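Local coordinates for protein tail lysozyme, putative (Geobacter sulfurreducens, PDB 2IA7) that is of unknown function but, as a putative tail lysozyme of the gp25 baseplate wedge family, probably serves in a phage-tail-like baseplate, at residues Leu93-Ser98 and Leu107-Glu112. Residues are numbered along the deposited sequence; the frame is centred on the assembly and turned at random.
Sequences LSVTAS and LLIDIE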
loop_
_atom_site.group_PDB
_atom_site.type_symbol
_atom_site.label_atom_id
_atom_site.label_comp_id
_atom_site.label_asym_id
_atom_site.label_seq_id
_atom_site.Cartn_x
_atom_site.Cartn_y
_atom_site.Cartn_z
ATOM N N LEU A 93 2.766 11.618 3.071
ATOM C CA LEU A 93 3.189 12.325 4.285
ATOM C C LEU A 93 3.799 11.377 5.327
ATOM O O LEU A 93 4.803 11.706 5.937
ATOM C CB LEU A 93 2.001 13.050 4.925
ATOM C CG LEU A 93 1.279 14.035 3.997
ATOM C CD1 LEU A 93 0.115 14.711 4.666
ATOM C CD2 LEU A 93 2.213 15.095 3.437
ATOM N N SER A 94 3.226 10.184 5.508
ATOM C CA SER A 94 3.703 9.212 6.498
ATOM C C SER A 94 3.319 7.846 5.964
ATOM O O SER A 94 2.185 7.645 5.556
ATOM C CB SER A 94 3.007 9.433 7.858
ATOM O OG SER A 94 3.686 8.663 8.826
ATOM N N VAL A 95 4.227 6.886 6.042
ATOM C CA VAL A 95 3.958 5.462 5.810
ATOM C C VAL A 95 4.576 4.698 6.979
ATOM O O VAL A 95 5.809 4.679 7.122
ATOM C CB VAL A 95 4.485 4.955 4.446
ATOM C CG1 VAL A 95 4.206 3.462 4.299
ATOM C CG2 VAL A 95 3.819 5.756 3.303
ATOM N N THR A 96 3.753 4.022 7.774
ATOM C CA THR A 96 4.235 3.244 8.935
ATOM C C THR A 96 3.612 1.866 8.966
ATOM O O THR A 96 2.379 1.707 8.875
ATOM C CB THR A 96 3.792 3.940 10.263
ATOM O OG1 THR A 96 4.282 5.271 10.264
ATOM C CG2 THR A 96 4.277 3.180 11.529
ATOM N N ALA A 97 4.451 0.857 9.114
ATOM C CA ALA A 97 4.010 -0.526 9.252
ATOM C C ALA A 97 3.894 -0.898 10.696
ATOM O O ALA A 97 4.886 -1.089 11.377
ATOM C CB ALA A 97 5.012 -1.456 8.514
ATOM N N SER A 98 2.671 -1.023 11.180
ATOM C CA SER A 98 2.448 -1.288 12.585
ATOM C C SER A 98 2.205 -2.770 12.839
ATOM O O SER A 98 1.426 -3.381 12.149
ATOM C CB SER A 98 1.210 -0.535 13.058
ATOM O OG SER A 98 0.869 -0.993 14.357
ATOM N N LEU A 107 -0.134 -7.215 9.391
ATOM C CA LEU A 107 0.710 -6.045 9.496
ATOM C C LEU A 107 -0.079 -4.926 8.829
ATOM O O LEU A 107 -0.422 -5.034 7.646
ATOM C CB LEU A 107 2.056 -6.192 8.776
ATOM C CG LEU A 107 3.227 -6.877 9.475
ATOM C CD1 LEU A 107 4.359 -7.010 8.470
ATOM C CD2 LEU A 107 3.678 -6.041 10.670
ATOM N N LEU A 108 -0.342 -3.845 9.565
ATOM C CA LEU A 108 -1.171 -2.753 9.068
ATOM C C LEU A 108 -0.285 -1.622 8.611
ATOM O O LEU A 108 0.620 -1.203 9.368
ATOM C CB LEU A 108 -2.137 -2.298 10.168
ATOM C CG LEU A 108 -3.151 -3.332 10.623
ATOM C CD1 LEU A 108 -4.035 -2.713 11.742
ATOM C CD2 LEU A 108 -4.018 -3.973 9.524
ATOM N N ILE A 109 -0.526 -1.085 7.411
ATOM C CA ILE A 109 0.232 0.065 6.908
ATOM C C ILE A 109 -0.627 1.282 7.084
ATOM O O ILE A 109 -1.673 1.410 6.482
ATOM C CB ILE A 109 0.654 -0.068 5.460
ATOM C CG1 ILE A 109 1.181 -1.499 5.230
ATOM C CG2 ILE A 109 1.656 0.998 5.149
ATOM C CD1 ILE A 109 2.409 -1.920 6.009
ATOM N N ASP A 110 -0.215 2.170 7.984
ATOM C CA ASP A 110 -0.877 3.450 8.199
ATOM C C ASP A 110 -0.250 4.458 7.233
ATOM O O ASP A 110 0.934 4.755 7.314
ATOM C CB ASP A 110 -0.667 3.887 9.617
ATOM C CG ASP A 110 -1.286 2.908 10.628
ATOM O OD1 ASP A 110 -2.458 2.592 10.509
ATOM O OD2 ASP A 110 -0.534 2.594 11.624
ATOM N N ILE A 111 -1.059 4.959 6.313
ATOM C CA ILE A 111 -0.672 5.796 5.237
ATOM C C ILE A 111 -1.404 7.135 5.354
ATOM O O ILE A 111 -2.615 7.189 5.249
ATOM C CB ILE A 111 -0.989 5.149 3.866
ATOM C CG1 ILE A 111 -0.329 3.754 3.719
ATOM C CG2 ILE A 111 -0.502 6.094 2.767
ATOM C CD1 ILE A 111 -0.825 2.940 2.537
ATOM N N GLU A 112 -0.624 8.192 5.530
ATOM C CA GLU A 112 -1.179 9.563 5.568
ATOM C C GLU A 112 -0.709 10.209 4.288
ATOM O O GLU A 112 0.462 10.093 3.904
ATOM C CB GLU A 112 -0.698 10.376 6.783
ATOM C CG GLU A 112 -0.983 9.784 8.116
ATOM C CD GLU A 112 -0.487 10.656 9.281
ATOM O OE1 GLU A 112 -0.643 11.920 9.196
ATOM O OE2 GLU A 112 0.072 10.053 10.249
HETATM O O HOH W 1 1.932 6.677 8.884
#
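I109 meets V95 and A97 with two different branches, on the helix-covered face of an antiparallel beta hairpin formed by strands 90-98 and 106-115. Its CG2 touches V95 CG1 at 3.6 Å, the two side chains crossing at a slant, while CD1 folds back over the methyl of A97. The bend is set by chi2 of -63°, which turns the end of the chain across to the neighbouring strand instead of extending it off the sheet. Cutting I109 back to an alanine removes both branches and would probably leave a gap beside V95 CG1 and the A97 methyl. V95 also packs on V79 and K80 of helix 69-86, and E76 of that helix accepts a hydrogen bond from A97 N.

Backbone bonds hold the pairs S94-E112, T96-D110 and S98-L108; in the last, S98 N lies 2.7 Å from L108 O, almost in line with the carbonyl. The regular alternation is interrupted by a classic beta bulge, where L93 and S94 both face E112. Their two amides converge on E112 O from one side of its carbonyl plane, L93 N at 2.9 Å and S94 N at 3.2 Å.

The other face is more polar, with S94, T96, S98, D110 and E112, although L108 is buried on it against P127. S94 CB lies alongside the E112 side chain, 3.8 Å from OE2. D110 OD2 is 3.9 Å from S98 CB, but its salt bridge goes to R100 in the connecting loop, whose backbone N also binds S98 OG. Strand 120-129 completes the sheet, pairing with the far edge of 107-112. With OG swung opposite its own amide nitrogen (chi1 -168°), S94 reaches a water that also binds T96 OG1 and donates to D110 O at 2.7 Å.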